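Local structure of phenylalanine ammonia-lyase (Rhodosporidium toruloides, 1Y2M) at residues Q41-D46 and Q325-G330; F314-T319 and S368-G373. The protein catalyses the non-oxidative deamination of L-phenylalanine and L-tyrosine, releasing ammonium and forming trans-cinnamate and p-coumarate, as a homotetramer. One frame throughout, in Å; residues are numbered along the deposited sequence.

Contact 1 of 2, residues Q41-D46 and Q325-G330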
ATOM      1  N   GLN B  41       1.768  32.847  11.751  1.00 31.52           N
ATOM      2  CA  GLN B  41       0.857  33.937  11.386  1.00 33.61           C
ATOM      3  C   GLN B  41      -0.476  33.458  10.779  1.00 30.71           C
ATOM      4  O   GLN B  41      -1.295  34.284  10.391  1.00 29.95           O
ATOM      5  CB  GLN B  41       1.546  34.950  10.454  1.00 35.14           C
ATOM      6  CG  GLN B  41       0.915  36.359  10.504  1.00 49.87           C
ATOM      7  CD  GLN B  41       0.599  36.833  11.932  1.00 60.04           C
ATOM      8  OE1 GLN B  41       1.509  37.129  12.716  1.00 63.56           O
ATOM      9  NE2 GLN B  41      -0.696  36.895  12.272  1.00 62.70           N
ATOM     10  N   VAL B  42      -0.711  32.149  10.700  1.00 24.22           N
ATOM     11  CA  VAL B  42      -2.046  31.681  10.324  1.00 22.85           C
ATOM     12  C   VAL B  42      -2.277  30.345  10.964  1.00 23.30           C
ATOM     13  O   VAL B  42      -1.334  29.571  11.134  1.00 27.31           O
ATOM     14  CB  VAL B  42      -2.215  31.529   8.831  1.00 21.34           C
ATOM     15  CG1 VAL B  42      -1.426  30.294   8.301  1.00 31.66           C
ATOM     16  CG2 VAL B  42      -3.721  31.474   8.461  1.00 24.12           C
ATOM     17  N   THR B  43      -3.507  30.085  11.358  1.00 17.55           N
ATOM     18  CA  THR B  43      -3.801  28.839  12.037  1.00 13.27           C
ATOM     19  C   THR B  43      -4.981  28.181  11.377  1.00 12.16           C
ATOM     20  O   THR B  43      -5.764  28.810  10.657  1.00 12.53           O
ATOM     21  CB  THR B  43      -4.146  29.065  13.518  1.00 14.15           C
ATOM     22  OG1 THR B  43      -5.342  29.866  13.586  1.00 12.81           O
ATOM     23  CG2 THR B  43      -2.993  29.769  14.261  1.00 17.14           C
ATOM     24  N   GLN B  44      -5.172  26.912  11.707  1.00 11.27           N
ATOM     25  CA  GLN B  44      -6.293  26.162  11.191  1.00 10.61           C
ATOM     26  C   GLN B  44      -7.593  26.756  11.710  1.00 11.27           C
ATOM     27  O   GLN B  44      -8.549  26.895  10.970  1.00  9.94           O
ATOM     28  CB  GLN B  44      -6.148  24.685  11.568  1.00 14.53           C
ATOM     29  CG  GLN B  44      -7.263  23.808  11.058  1.00 13.46           C
ATOM     30  CD  GLN B  44      -6.894  22.359  11.182  1.00 11.72           C
ATOM     31  OE1 GLN B  44      -6.560  21.927  12.295  1.00 13.61           O
ATOM     32  NE2 GLN B  44      -6.932  21.587  10.061  1.00 10.12           N
ATOM     33  N   VAL B  45      -7.633  27.137  12.991  1.00 11.46           N
ATOM     34  CA  VAL B  45      -8.822  27.799  13.484  1.00 11.23           C
ATOM     35  C   VAL B  45      -9.137  29.073  12.694  1.00 11.41           C
ATOM     36  O   VAL B  45     -10.320  29.297  12.363  1.00 11.93           O
ATOM     37  CB  VAL B  45      -8.707  28.130  15.020  1.00 11.71           C
ATOM     38  CG1 VAL B  45      -9.949  28.929  15.469  1.00 19.92           C
ATOM     39  CG2 VAL B  45      -8.596  26.852  15.868  1.00 19.08           C
ATOM     40  N   ASP B  46      -8.124  29.910  12.394  1.00 11.58           N
ATOM     41  CA  ASP B  46      -8.332  31.116  11.550  1.00 11.14           C
ATOM     42  C   ASP B  46      -8.981  30.742  10.192  1.00 11.41           C
ATOM     43  O   ASP B  46      -9.919  31.406   9.724  1.00 12.20           O
ATOM     44  CB  ASP B  46      -7.005  31.827  11.210  1.00 12.41           C
ATOM     45  CG  ASP B  46      -6.336  32.489  12.401  1.00 17.93           C
ATOM     46  OD1 ASP B  46      -7.043  32.751  13.414  1.00 20.10           O
ATOM     47  OD2 ASP B  46      -5.091  32.752  12.293  1.00 20.89           O
ATOM     48  N   GLN B 325       2.887  22.634  15.766  1.00  8.36           N
ATOM     49  CA  GLN B 325       2.934  22.016  17.084  1.00  6.52           C
ATOM     50  C   GLN B 325       2.512  23.040  18.158  1.00  7.13           C
ATOM     51  O   GLN B 325       1.719  22.747  19.080  1.00  8.36           O
ATOM     52  CB  GLN B 325       4.343  21.539  17.391  1.00  6.94           C
ATOM     53  CG  GLN B 325       4.414  20.739  18.681  1.00  7.25           C
ATOM     54  CD  GLN B 325       5.796  20.217  18.968  1.00  6.62           C
ATOM     55  OE1 GLN B 325       6.475  19.702  18.078  1.00  9.43           O
ATOM     56  NE2 GLN B 325       6.203  20.279  20.255  1.00  7.50           N
ATOM     57  N   ILE B 326       3.080  24.233  18.057  1.00  9.42           N
ATOM     58  CA  ILE B 326       2.701  25.360  18.917  1.00  5.68           C
ATOM     59  C   ILE B 326       1.195  25.578  18.845  1.00  7.99           C
ATOM     60  O   ILE B 326       0.541  25.743  19.858  1.00  8.39           O
ATOM     61  CB  ILE B 326       3.444  26.609  18.495  1.00  5.78           C
ATOM     62  CG1 ILE B 326       4.951  26.471  18.775  1.00  8.90           C
ATOM     63  CG2 ILE B 326       2.861  27.845  19.146  1.00  8.92           C
ATOM     64  CD1 ILE B 326       5.773  27.587  18.157  1.00 10.02           C
ATOM     65  N   GLU B 327       0.667  25.572  17.623  1.00  9.46           N
ATOM     66  CA  GLU B 327      -0.749  25.793  17.408  1.00  8.79           C
ATOM     67  C   GLU B 327      -1.619  24.782  18.137  1.00  9.67           C
ATOM     68  O   GLU B 327      -2.582  25.134  18.812  1.00 10.61           O
ATOM     69  CB  GLU B 327      -1.039  25.782  15.916  1.00 12.37           C
ATOM     70  CG  GLU B 327      -2.482  25.771  15.546  1.00 11.92           C
ATOM     71  CD  GLU B 327      -2.706  25.767  14.009  1.00 13.79           C
ATOM     72  OE1 GLU B 327      -1.744  26.062  13.272  1.00 16.17           O
ATOM     73  OE2 GLU B 327      -3.825  25.491  13.589  1.00 19.00           O
ATOM     74  N   VAL B 328      -1.313  23.510  17.932  1.00  6.89           N
ATOM     75  CA  VAL B 328      -2.142  22.446  18.509  1.00  6.99           C
ATOM     76  C   VAL B 328      -2.058  22.468  20.071  1.00  7.89           C
ATOM     77  O   VAL B 328      -3.074  22.384  20.777  1.00  9.01           O
ATOM     78  CB  VAL B 328      -1.726  21.073  17.953  1.00  8.74           C
ATOM     79  CG1 VAL B 328      -2.417  19.955  18.737  1.00  9.93           C
ATOM     80  CG2 VAL B 328      -1.984  20.992  16.427  1.00  9.20           C
ATOM     81  N   ALA B 329      -0.865  22.582  20.609  1.00  8.44           N
ATOM     82  CA  ALA B 329      -0.678  22.673  22.062  1.00  7.73           C
ATOM     83  C   ALA B 329      -1.458  23.850  22.627  1.00  7.23           C
ATOM     84  O   ALA B 329      -2.102  23.758  23.662  1.00  9.96           O
ATOM     85  CB  ALA B 329       0.772  22.782  22.403  1.00  9.14           C
ATOM     86  N   GLY B 330      -1.428  24.962  21.911  1.00  8.91           N
ATOM     87  CA  GLY B 330      -2.175  26.151  22.333  1.00  9.07           C
ATOM     88  C   GLY B 330      -3.675  25.935  22.324  1.00  9.48           C
ATOM     89  O   GLY B 330      -4.378  26.429  23.218  1.00  9.25           O
TER
HETATM   90  O   HOH W   1      -5.225  23.042  14.425  1.00 11.53           O
HETATM   91  O   HOH W   2      -5.711  26.315  15.133  1.00 14.98           O

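Contact 2 of 2, residues F314-T319 and S368-G373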
ATOM      1  N   PHE B 314       6.290  26.130  27.354  1.00  6.28           N
ATOM      2  CA  PHE B 314       7.708  25.825  27.402  1.00  7.28           C
ATOM      3  C   PHE B 314       8.028  24.604  26.525  1.00  4.42           C
ATOM      4  O   PHE B 314       9.088  24.537  25.893  1.00  6.77           O
ATOM      5  CB  PHE B 314       8.170  25.561  28.834  1.00  4.97           C
ATOM      6  CG  PHE B 314       9.615  25.356  28.940  1.00  7.50           C
ATOM      7  CD1 PHE B 314      10.510  26.428  28.814  1.00  6.58           C
ATOM      8  CD2 PHE B 314      10.100  24.102  29.076  1.00  6.74           C
ATOM      9  CE1 PHE B 314      11.911  26.215  28.911  1.00  7.49           C
ATOM     10  CE2 PHE B 314      11.477  23.881  29.154  1.00  4.91           C
ATOM     11  CZ  PHE B 314      12.365  24.887  29.046  1.00  6.17           C
ATOM     12  N   LEU B 315       7.103  23.668  26.485  1.00  6.04           N
ATOM     13  CA  LEU B 315       7.290  22.382  25.809  1.00  6.07           C
ATOM     14  C   LEU B 315       7.103  22.451  24.325  1.00  5.77           C
ATOM     15  O   LEU B 315       7.262  21.442  23.632  1.00  8.89           O
ATOM     16  CB  LEU B 315       6.375  21.312  26.392  1.00  9.15           C
ATOM     17  CG  LEU B 315       6.741  20.802  27.791  1.00  6.15           C
ATOM     18  CD1 LEU B 315       5.630  19.899  28.339  1.00  7.94           C
ATOM     19  CD2 LEU B 315       8.040  20.024  27.759  1.00 11.24           C
ATOM     20  N   HIS B 316       6.684  23.614  23.824  1.00  6.85           N
ATOM     21  CA  HIS B 316       6.427  23.775  22.395  1.00  6.50           C
ATOM     22  C   HIS B 316       7.064  25.069  21.872  1.00  7.93           C
ATOM     23  O   HIS B 316       8.143  25.037  21.233  1.00 10.08           O
ATOM     24  CB  HIS B 316       4.926  23.710  22.161  1.00  6.23           C
ATOM     25  CG  HIS B 316       4.305  22.522  22.793  1.00  8.29           C
ATOM     26  ND1 HIS B 316       4.338  21.265  22.224  1.00  7.90           N
ATOM     27  CD2 HIS B 316       3.748  22.369  24.015  1.00 10.58           C
ATOM     28  CE1 HIS B 316       3.758  20.399  23.046  1.00 11.33           C
ATOM     29  NE2 HIS B 316       3.409  21.042  24.153  1.00  7.48           N
ATOM     30  N   ASP B 317       6.462  26.198  22.242  1.00  9.44           N
ATOM     31  CA  ASP B 317       6.926  27.522  21.815  1.00  8.92           C
ATOM     32  C   ASP B 317       8.425  27.745  22.051  1.00  9.85           C
ATOM     33  O   ASP B 317       9.136  28.310  21.193  1.00 10.86           O
ATOM     34  CB  ASP B 317       6.149  28.611  22.555  1.00  9.89           C
ATOM     35  CG  ASP B 317       4.620  28.486  22.438  1.00 14.89           C
ATOM     36  OD1 ASP B 317       3.995  29.517  22.129  1.00 16.32           O
ATOM     37  OD2 ASP B 317       4.027  27.397  22.644  1.00  8.77           O
ATOM     38  N   VAL B 318       8.917  27.324  23.223  1.00  8.33           N
ATOM     39  CA  VAL B 318      10.284  27.580  23.581  1.00  6.47           C
ATOM     40  C   VAL B 318      11.188  26.489  23.030  1.00  9.26           C
ATOM     41  O   VAL B 318      12.267  26.780  22.471  1.00 13.23           O
ATOM     42  CB  VAL B 318      10.465  27.654  25.082  1.00  9.27           C
ATOM     43  CG1 VAL B 318      11.949  27.821  25.422  1.00  9.43           C
ATOM     44  CG2 VAL B 318       9.633  28.842  25.631  1.00  9.54           C
ATOM     45  N   THR B 319      10.815  25.253  23.286  1.00  8.74           N
ATOM     46  CA  THR B 319      11.749  24.145  23.092  1.00  8.93           C
ATOM     47  C   THR B 319      11.729  23.466  21.714  1.00  7.65           C
ATOM     48  O   THR B 319      12.774  22.949  21.275  1.00  7.30           O
ATOM     49  CB  THR B 319      11.545  23.048  24.171  1.00  7.08           C
ATOM     50  OG1 THR B 319      10.151  22.682  24.256  1.00  6.64           O
ATOM     51  CG2 THR B 319      12.049  23.526  25.499  1.00  9.59           C
ATOM     52  N   SER B 368       0.417  14.363  21.879  1.00  8.51           N
ATOM     53  CA  SER B 368      -0.612  14.770  20.920  1.00  7.17           C
ATOM     54  C   SER B 368      -0.223  15.980  20.059  1.00  8.35           C
ATOM     55  O   SER B 368      -0.429  15.957  18.849  1.00  8.93           O
ATOM     56  CB  SER B 368      -1.992  14.869  21.595  1.00  9.16           C
ATOM     57  OG  SER B 368      -1.999  15.703  22.744  1.00  8.54           O
ATOM     58  N   PRO B 369       0.378  17.043  20.658  1.00  9.31           N
ATOM     59  CA  PRO B 369       0.749  18.184  19.740  1.00  8.10           C
ATOM     60  C   PRO B 369       1.812  17.776  18.707  1.00 10.20           C
ATOM     61  O   PRO B 369       1.794  18.247  17.554  1.00  9.32           O
ATOM     62  CB  PRO B 369       1.270  19.262  20.686  1.00  8.90           C
ATOM     63  CG  PRO B 369       0.694  18.861  22.068  1.00  8.93           C
ATOM     64  CD  PRO B 369       0.722  17.359  22.066  1.00  7.36           C
ATOM     65  N   GLN B 370       2.749  16.963  19.166  1.00  6.11           N
ATOM     66  CA  GLN B 370       3.823  16.496  18.329  1.00  6.39           C
ATOM     67  C   GLN B 370       3.283  15.536  17.253  1.00  7.20           C
ATOM     68  O   GLN B 370       3.858  15.415  16.164  1.00  8.61           O
ATOM     69  CB  GLN B 370       4.918  15.847  19.190  1.00  8.00           C
ATOM     70  CG  GLN B 370       5.621  16.767  20.171  1.00  6.91           C
ATOM     71  CD  GLN B 370       4.942  16.868  21.484  1.00  7.27           C
ATOM     72  OE1 GLN B 370       3.859  16.354  21.662  1.00  8.83           O
ATOM     73  NE2 GLN B 370       5.610  17.508  22.446  1.00  5.49           N
ATOM     74  N   TRP B 371       2.182  14.836  17.543  1.00  7.49           N
ATOM     75  CA  TRP B 371       1.599  13.906  16.593  1.00  8.59           C
ATOM     76  C   TRP B 371       0.699  14.658  15.590  1.00  8.90           C
ATOM     77  O   TRP B 371       0.720  14.386  14.374  1.00 11.53           O
ATOM     78  CB  TRP B 371       0.701  12.930  17.346  1.00  9.74           C
ATOM     79  CG  TRP B 371       0.257  11.753  16.486  1.00  8.59           C
ATOM     80  CD1 TRP B 371      -0.942  11.555  15.850  1.00  9.43           C
ATOM     81  CD2 TRP B 371       1.051  10.589  16.188  1.00 10.61           C
ATOM     82  NE1 TRP B 371      -0.942  10.328  15.202  1.00  9.80           N
ATOM     83  CE2 TRP B 371       0.265   9.722  15.396  1.00 10.70           C
ATOM     84  CE3 TRP B 371       2.361  10.211  16.500  1.00  8.46           C
ATOM     85  CZ2 TRP B 371       0.752   8.490  14.928  1.00 10.17           C
ATOM     86  CZ3 TRP B 371       2.826   8.990  16.029  1.00 11.62           C
ATOM     87  CH2 TRP B 371       2.031   8.162  15.254  1.00 10.90           C
ATOM     88  N   LEU B 372      -0.115  15.576  16.095  1.00  7.67           N
ATOM     89  CA  LEU B 372      -1.062  16.272  15.231  1.00  7.48           C
ATOM     90  C   LEU B 372      -0.412  17.432  14.450  1.00  7.69           C
ATOM     91  O   LEU B 372      -0.879  17.840  13.361  1.00  8.71           O
ATOM     92  CB  LEU B 372      -2.207  16.780  16.093  1.00  8.54           C
ATOM     93  CG  LEU B 372      -3.156  15.694  16.641  1.00  8.38           C
ATOM     94  CD1 LEU B 372      -4.158  16.318  17.635  1.00 14.18           C
ATOM     95  CD2 LEU B 372      -3.885  14.927  15.583  1.00  9.93           C
ATOM     96  N   GLY B 373       0.619  18.061  15.022  1.00  6.48           N
ATOM     97  CA  GLY B 373       1.211  19.250  14.408  1.00  8.32           C
ATOM     98  C   GLY B 373       1.596  19.049  12.942  1.00  8.37           C
ATOM     99  O   GLY B 373       1.209  19.848  12.051  1.00  8.02           O
TER

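Contact 1 of 2, residues Q41-D46 and Q325-G330
Glu-327, reaching out from helix 323-336, takes the backbone N-H of Gln-44 in the first turn of helix 44-52, a turn closed by the capping box of Thr-43 and Asp-46. Within the box, Asp-46 N donates to Thr-43 OG1 at 3.0 Å, and Thr-43 N donates to the Asp-46 carboxylate; threonine suits the N-cap because its short hydroxyl turns back onto an amide of the first turn. The tight part of the contact is at the Glu-327 carboxylate. With CG anti to the backbone N (chi1 170°) and the chain extended beyond it, Glu-327 spans the gap between the backbones and sets OE2 2.7 Å from Gln-44 N. The bond is nearly straight (163°), although the N-H comes in from above the carboxylate plane. Thr-43 CB packs 3.6 Å from Glu-327 CD. The looser side is filled by water: water 1 links Glu-327 OE2 to Gln-44 OE1, which Ser-290 OG of helix 273-303 also holds. A negative charge beside the N-terminal turn of a helix probably gains from the helix dipole. With an alanine here the carboxylate is gone, which is likely to leave Gln-44 N without its acceptor and both waters without the oxygen they donate to. Water 2 lies 2.6 Å from Glu-327 OE2 and accepts from Val-45 N at 3.0 Å.

Contact 2 of 2, residues F314-T319 and S368-G373
His-316 and Pro-369 bring the two backbones to their nearest, with CA atoms 8.4 Å apart, while the axes of helix 314-318 and helix 368-373 approach to 11.5 Å at an angle of 40°. At that spacing the contact is made by side chains. The His-316 imidazole fills the gap, CG standing anti to the carbonyl carbon (chi1 -51°), and its CE1 reaches both Pro-369 and Gln-370. Pro-369 CG lies 3.6 Å from His-316 CE1, the two side chains crossing at about a right angle. Proline fits the first turn of a helix, where its missing N-H costs little, and gives the histidine a rigid aliphatic surface. In this mainly helical lyase of the PAL/histidase family, the contact sets a short helix against the start of helix 368-391. Gln-370, bent at chi2, carries NE2 to 3.5 Å from His-316 CE1, its amide plane 49° from the ring; NE2 itself bonds Asn-412 of the second subunit. Both ring nitrogens of the buried histidine are used, ND1 by Gln-325 and NE2 by the Ser-310 carbonyl, which probably fixes the ring's rotation. Leu-315 O accepts from ND2 of the same Asn-412 of the second subunit.

Overall arrangement
From the N terminus the chain passes 41-46, then 314-319, 325-330 and finally 368-373, so the two contacts cross: their segments alternate. Contact 1 closes a loop of 278 residues, bringing the start of helix 44-52 to helix 323-336. Contact 2 closes a far shorter one of 48 residues, which contains 325-330, and joins helix 314-318 to the beginning of helix 368-391. Their centres lie 11 Å apart. Helix 323-336 is the shared element, following helix 314-318 in the chain: Ala-329 CB packs 3.4 Å from His-316 CD2, and Gln-325 NE2 lies 3.6 Å from Gln-370 CG.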